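Long-range contacts in diphosphomevalonate decarboxylase, putative (Trypanosoma brucei, PDB 2HKE), which probably catalyses the ATP-dependent decarboxylation of (R)-5-diphosphomevalonate to isopentenyl diphosphate, a precursor of isoprenoids and sterols: residues L275-N280 with L288-D293; Q184-V189 with E357-S362. The protein carries 1 engineered substitution. One frame throughout, in Å; residues are numbered along the deposited sequence.

Interaction 1: residues L275-N280 with L288-D293; sequences LVKAYN and LAYTFD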
loop_
_atom_site.group_PDB
_atom_site.type_symbol
_atom_site.label_atom_id
_atom_site.label_comp_id
_atom_site.label_asym_id
_atom_site.label_seq_id
_atom_site.Cartn_x
_atom_site.Cartn_y
_atom_site.Cartn_z
ATOM N N LEU A 275 -18.846 3.453 -12.274
ATOM C CA LEU A 275 -18.749 2.293 -13.169
ATOM C C LEU A 275 -18.786 0.968 -12.399
ATOM O O LEU A 275 -19.526 0.015 -12.757
ATOM C CB LEU A 275 -17.466 2.394 -13.982
ATOM C CG LEU A 275 -17.229 1.337 -15.044
ATOM C CD1 LEU A 275 -18.466 1.075 -15.937
ATOM C CD2 LEU A 275 -16.033 1.739 -15.868
ATOM N N VAL A 276 -18.010 0.883 -11.340
ATOM C CA VAL A 276 -18.022 -0.339 -10.546
ATOM C C VAL A 276 -19.424 -0.567 -10.015
ATOM O O VAL A 276 -19.944 -1.692 -10.066
ATOM C CB VAL A 276 -17.000 -0.273 -9.406
ATOM C CG1 VAL A 276 -17.185 -1.423 -8.424
ATOM C CG2 VAL A 276 -15.601 -0.189 -10.017
ATOM N N LYS A 277 -20.040 0.485 -9.471
ATOM C CA LYS A 277 -21.391 0.363 -8.938
ATOM C C LYS A 277 -22.397 -0.097 -9.986
ATOM O O LYS A 277 -23.240 -0.970 -9.727
ATOM C CB LYS A 277 -21.844 1.697 -8.340
ATOM C CG LYS A 277 -21.163 1.996 -7.019
ATOM C CD LYS A 277 -21.622 3.355 -6.503
ATOM C CE LYS A 277 -21.025 3.649 -5.147
ATOM N NZ LYS A 277 -21.432 5.019 -4.726
ATOM N N ALA A 278 -22.307 0.494 -11.172
ATOM C CA ALA A 278 -23.220 0.184 -12.277
ATOM C C ALA A 278 -23.007 -1.237 -12.781
ATOM O O ALA A 278 -23.950 -1.927 -13.134
ATOM C CB ALA A 278 -23.012 1.150 -13.423
ATOM N N TYR A 279 -21.759 -1.688 -12.783
ATOM C CA TYR A 279 -21.452 -3.074 -13.153
ATOM C C TYR A 279 -22.062 -4.049 -12.171
ATOM O O TYR A 279 -22.698 -4.997 -12.557
ATOM C CB TYR A 279 -19.951 -3.259 -13.196
ATOM C CG TYR A 279 -19.494 -4.634 -13.600
ATOM C CD1 TYR A 279 -19.867 -5.167 -14.827
ATOM C CD2 TYR A 279 -18.687 -5.390 -12.771
ATOM C CE1 TYR A 279 -19.427 -6.393 -15.212
ATOM C CE2 TYR A 279 -18.250 -6.655 -13.148
ATOM C CZ TYR A 279 -18.626 -7.139 -14.370
ATOM O OH TYR A 279 -18.200 -8.408 -14.761
ATOM N N ASN A 280 -21.871 -3.815 -10.891
ATOM C CA ASN A 280 -22.344 -4.717 -9.869
ATOM C C ASN A 280 -23.872 -4.734 -9.950
ATOM O O ASN A 280 -24.500 -5.783 -9.797
ATOM C CB ASN A 280 -21.885 -4.209 -8.516
ATOM C CG ASN A 280 -20.431 -4.519 -8.219
ATOM O OD1 ASN A 280 -19.831 -5.461 -8.801
ATOM N ND2 ASN A 280 -19.843 -3.738 -7.295
ATOM N N LEU A 288 -17.211 -6.785 -7.961
ATOM C CA LEU A 288 -16.028 -5.927 -8.185
ATOM C C LEU A 288 -16.053 -4.875 -7.093
ATOM O O LEU A 288 -17.106 -4.332 -6.808
ATOM C CB LEU A 288 -16.064 -5.288 -9.594
ATOM C CG LEU A 288 -14.894 -4.427 -10.046
ATOM C CD1 LEU A 288 -13.525 -5.248 -10.037
ATOM C CD2 LEU A 288 -15.147 -3.817 -11.443
ATOM N N ALA A 289 -14.904 -4.625 -6.455
ATOM C CA ALA A 289 -14.776 -3.596 -5.444
ATOM C C ALA A 289 -13.704 -2.622 -5.822
ATOM O O ALA A 289 -12.700 -3.001 -6.450
ATOM C CB ALA A 289 -14.411 -4.207 -4.055
ATOM N N TYR A 290 -13.923 -1.347 -5.474
ATOM C CA TYR A 290 -12.914 -0.276 -5.622
ATOM C C TYR A 290 -12.383 0.110 -4.232
ATOM O O TYR A 290 -13.073 -0.040 -3.218
ATOM C CB TYR A 290 -13.488 0.955 -6.329
ATOM C CG TYR A 290 -14.651 1.584 -5.622
ATOM C CD1 TYR A 290 -14.452 2.382 -4.469
ATOM C CD2 TYR A 290 -15.969 1.342 -6.056
ATOM C CE1 TYR A 290 -15.574 2.907 -3.782
ATOM C CE2 TYR A 290 -17.060 1.885 -5.398
ATOM C CZ TYR A 290 -16.854 2.682 -4.276
ATOM O OH TYR A 290 -17.980 3.180 -3.637
ATOM N N THR A 291 -11.161 0.639 -4.219
ATOM C CA THR A 291 -10.691 1.427 -3.112
ATOM C C THR A 291 -9.699 2.457 -3.623
ATOM O O THR A 291 -8.945 2.172 -4.534
ATOM C CB THR A 291 -10.141 0.589 -1.961
ATOM O OG1 THR A 291 -9.989 1.433 -0.824
ATOM C CG2 THR A 291 -8.782 -0.028 -2.281
ATOM N N PHE A 292 -9.763 3.656 -3.054
ATOM C CA PHE A 292 -8.809 4.714 -3.264
ATOM C C PHE A 292 -8.069 4.962 -1.962
ATOM O O PHE A 292 -8.673 4.893 -0.898
ATOM C CB PHE A 292 -9.529 6.023 -3.703
ATOM C CG PHE A 292 -10.257 5.880 -5.018
ATOM C CD1 PHE A 292 -11.476 5.247 -5.057
ATOM C CD2 PHE A 292 -9.698 6.329 -6.217
ATOM C CE1 PHE A 292 -12.167 5.082 -6.229
ATOM C CE2 PHE A 292 -10.364 6.145 -7.394
ATOM C CZ PHE A 292 -11.587 5.512 -7.416
ATOM N N ASP A 293 -6.783 5.285 -2.062
ATOM C CA ASP A 293 -5.934 5.535 -0.878
ATOM C C ASP A 293 -5.198 6.895 -0.954
ATOM O O ASP A 293 -3.994 6.972 -1.129
ATOM C CB ASP A 293 -4.935 4.373 -0.744
ATOM C CG ASP A 293 -4.629 3.976 0.732
ATOM O OD1 ASP A 293 -5.554 3.831 1.563
ATOM O OD2 ASP A 293 -3.419 3.856 1.070
#

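Interaction 2: residues Q184-V189 with E357-S362; sequences QVMCAV and EMLLQS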
loop_
_atom_site.group_PDB
_atom_site.type_symbol
_atom_site.label_atom_id
_atom_site.label_comp_id
_atom_site.label_asym_id
_atom_site.label_seq_id
_atom_site.Cartn_x
_atom_site.Cartn_y
_atom_site.Cartn_z
ATOM N N GLN A 184 -8.016 -11.300 -6.305
ATOM C CA GLN A 184 -7.023 -10.639 -7.129
ATOM C C GLN A 184 -7.115 -9.163 -6.899
ATOM O O GLN A 184 -8.185 -8.675 -6.542
ATOM C CB GLN A 184 -7.308 -10.876 -8.615
ATOM C CG GLN A 184 -7.282 -12.337 -9.075
ATOM C CD GLN A 184 -5.951 -13.029 -8.861
ATOM O OE1 GLN A 184 -4.944 -12.617 -9.394
ATOM N NE2 GLN A 184 -5.961 -14.149 -8.124
ATOM N N VAL A 185 -6.006 -8.465 -7.114
ATOM C CA VAL A 185 -5.967 -7.010 -6.938
ATOM C C VAL A 185 -5.568 -6.360 -8.254
ATOM O O VAL A 185 -4.643 -6.845 -8.943
ATOM C CB VAL A 185 -4.917 -6.608 -5.899
ATOM C CG1 VAL A 185 -4.897 -5.067 -5.704
ATOM C CG2 VAL A 185 -5.174 -7.331 -4.577
ATOM N N MET A 186 -6.228 -5.266 -8.607
ATOM C CA MET A 186 -5.749 -4.465 -9.732
ATOM C C MET A 186 -5.581 -3.047 -9.305
ATOM O O MET A 186 -6.081 -2.640 -8.271
ATOM C CB MET A 186 -6.663 -4.610 -10.935
ATOM C CG MET A 186 -6.783 -6.025 -11.515
ATOM S SD MET A 186 -7.800 -6.080 -13.005
ATOM C CE MET A 186 -9.485 -5.895 -12.404
ATOM N N CYS A 187 -4.798 -2.294 -10.059
ATOM C CA CYS A 187 -4.728 -0.854 -9.861
ATOM C C CYS A 187 -4.882 -0.194 -11.251
ATOM O O CYS A 187 -4.050 -0.387 -12.127
ATOM C CB CYS A 187 -3.454 -0.462 -9.214
ATOM S SG CYS A 187 -3.412 1.305 -8.834
ATOM N N ALA A 188 -5.971 0.538 -11.420
ATOM C CA ALA A 188 -6.186 1.385 -12.580
ATOM C C ALA A 188 -5.594 2.764 -12.259
ATOM O O ALA A 188 -6.140 3.544 -11.440
ATOM C CB ALA A 188 -7.671 1.455 -12.931
ATOM N N VAL A 189 -4.405 2.996 -12.795
ATOM C CA VAL A 189 -3.706 4.226 -12.597
ATOM C C VAL A 189 -4.315 5.363 -13.394
ATOM O O VAL A 189 -4.476 5.263 -14.604
ATOM C CB VAL A 189 -2.192 4.043 -12.851
ATOM C CG1 VAL A 189 -1.439 5.303 -12.603
ATOM C CG2 VAL A 189 -1.707 2.899 -11.960
ATOM N N GLU A 357 -3.569 5.267 -17.210
ATOM C CA GLU A 357 -2.137 5.440 -17.386
ATOM C C GLU A 357 -1.503 4.046 -17.455
ATOM O O GLU A 357 -0.554 3.821 -18.182
ATOM C CB GLU A 357 -1.553 6.251 -16.261
ATOM C CG GLU A 357 -2.128 7.617 -16.106
ATOM C CD GLU A 357 -1.990 8.418 -17.405
ATOM O OE1 GLU A 357 -0.834 8.787 -17.738
ATOM O OE2 GLU A 357 -3.022 8.613 -18.091
ATOM N N MET A 358 -2.053 3.109 -16.688
ATOM C CA MET A 358 -1.631 1.727 -16.733
ATOM C C MET A 358 -2.633 0.943 -15.935
ATOM O O MET A 358 -3.399 1.515 -15.171
ATOM C CB MET A 358 -0.240 1.526 -16.125
ATOM C CG MET A 358 -0.212 1.208 -14.666
ATOM S SD MET A 358 1.480 0.816 -14.142
ATOM C CE MET A 358 1.994 2.451 -14.412
ATOM N N LEU A 359 -2.623 -0.354 -16.135
ATOM C CA LEU A 359 -3.460 -1.277 -15.366
ATOM C C LEU A 359 -2.612 -2.410 -14.838
ATOM O O LEU A 359 -2.089 -3.205 -15.626
ATOM C CB LEU A 359 -4.572 -1.858 -16.229
ATOM C CG LEU A 359 -5.532 -2.820 -15.539
ATOM C CD1 LEU A 359 -6.307 -2.104 -14.432
ATOM C CD2 LEU A 359 -6.497 -3.435 -16.540
ATOM N N LEU A 360 -2.481 -2.457 -13.512
ATOM C CA LEU A 360 -1.626 -3.418 -12.818
ATOM C C LEU A 360 -2.508 -4.542 -12.358
ATOM O O LEU A 360 -3.615 -4.271 -11.970
ATOM C CB LEU A 360 -1.022 -2.754 -11.586
ATOM C CG LEU A 360 -0.120 -3.543 -10.662
ATOM C CD1 LEU A 360 1.086 -4.211 -11.428
ATOM C CD2 LEU A 360 0.351 -2.636 -9.554
ATOM N N GLN A 361 -2.055 -5.784 -12.462
ATOM C CA GLN A 361 -2.742 -6.896 -11.802
ATOM C C GLN A 361 -1.771 -7.642 -10.927
ATOM O O GLN A 361 -0.632 -7.839 -11.301
ATOM C CB GLN A 361 -3.448 -7.805 -12.818
ATOM C CG GLN A 361 -4.027 -9.131 -12.254
ATOM C CD GLN A 361 -2.997 -10.224 -12.119
ATOM O OE1 GLN A 361 -2.058 -10.284 -12.897
ATOM N NE2 GLN A 361 -3.187 -11.131 -11.137
ATOM N N SER A 362 -2.240 -8.035 -9.742
ATOM C CA SER A 362 -1.451 -8.832 -8.809
ATOM C C SER A 362 -2.322 -9.832 -8.083
ATOM O O SER A 362 -3.482 -9.565 -7.787
ATOM C CB SER A 362 -0.743 -7.899 -7.806
ATOM O OG SER A 362 -0.168 -8.575 -6.704
#

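Interaction 1: residues L275-N280 with L288-D293
V276 and N280, one turn apart on helix 267-283, rest on L288 of strand 288-291, an outermost strand of the five-stranded sheet in the C-terminal half of this GHMP-kinase-like fold. Helix and following strand run antiparallel, the axes of the short segments 8.3 Å apart at closest and at 164°. From CB of N280 the side chain sets CG beside the backbone N (chi1 -78°), which turns the amide toward the peptide of L288 and places CG 3.6 Å from L288 O. At the tip the amide divides its work: ND2 donates to L288 O over 2.8 Å, with an almost straight N-H...O angle of 171°, and the carbonyl oxygen lies in the plane of the amide. OD1 takes a weak, bent bond from L288 N and also accepts from A287 N. The straight ND2 bond does most to set the amide's rotation, and the OD1 bond to L288 adds a weaker hold. V276 CG1 lies 3.3 Å from L288 O and also leans on the edge of the Y290 ring at CD2, 3.8 Å away. Its CG2 meets L288 CD2 at 3.9 Å, the two side chains crossing at about a right angle. The Y279 ring approaches L288 CD2 obliquely with its own CD2 (4.1 Å); its hydroxyl is bonded to E309. Y290 stands up from the strand toward the helix, and its hydroxyl is hydrogen-bonded to D249. Beside that hydroxyl runs the extended chain of K277, whose CE comes within 3.4 Å of Y290 OH.

Interaction 2: residues Q184-V189 with E357-S362
Two neighbouring antiparallel strands of the five-stranded sheet in the C-terminal half of the enzyme, 183-189 and 358-363, meet here as an antiparallel ladder. V185 with S362 and C187 with L360 are hydrogen-bonded pairs; M186 with Q361 lies between them and A188 with L359 beyond C187, both non-hydrogen-bonded. V185 and S362 exchange two nearly straight bonds, V185 N to S362 O and S362 N to V185 O, each 2.8 Å. In the next hydrogen-bonded pair the donors tilt out of the carbonyl planes, L360 N lying 26° from that of C187. At the far end E357 N bonds to V189 O at 2.8 Å. On the face carrying V189 and M358, V189 CG2 presses on M358 CG at 3.5 Å, the two side chains meeting at a slant; S362, on the same face, bonds through OG to S42 N. V189 CG1, anti to the backbone N (chi1 -178°), touches E357 CB at 3.8 Å. On the other face L359 CD1 lies against A188 CB (4.1 Å), and M186 CG packs beside Q361 CB. The amides of Q184 and Q361 are turned only 24° from one another; Q361 NE2 gives a weak, bent bond to Q184 OE1 (2.9 Å), while Q361 OE1 accepts from D329 N. Strand 298-303 flanks 183-189 on its other edge, and strand 325-327 continues the sheet beyond 358-363. Helix 307-317 lies over the face of M186 and L359 through L307 and V311.

How the interactions relate
Both contacts belong to one five-stranded sheet, in the order 288-291, 298-303, 183-189, 358-363, 325-327, and all four segments lie in the C-terminal domain. Interaction 2 joins two neighbouring strands in the interior of that sheet, whereas interaction 1 packs helix 267-283 against 288-291, one of its two outermost strands. Strand 298-303 lies between them. Their centres are 13 Å apart and their nearest atoms about 5 Å, without touching. Along the chain interaction 1 is nested within the loop that interaction 2 closes, a long, largely helical excursion. Helix 307-317 touches side chains of both contacts, so a local helix-strand packing and a distant strand pairing share one layered helix-on-sheet unit.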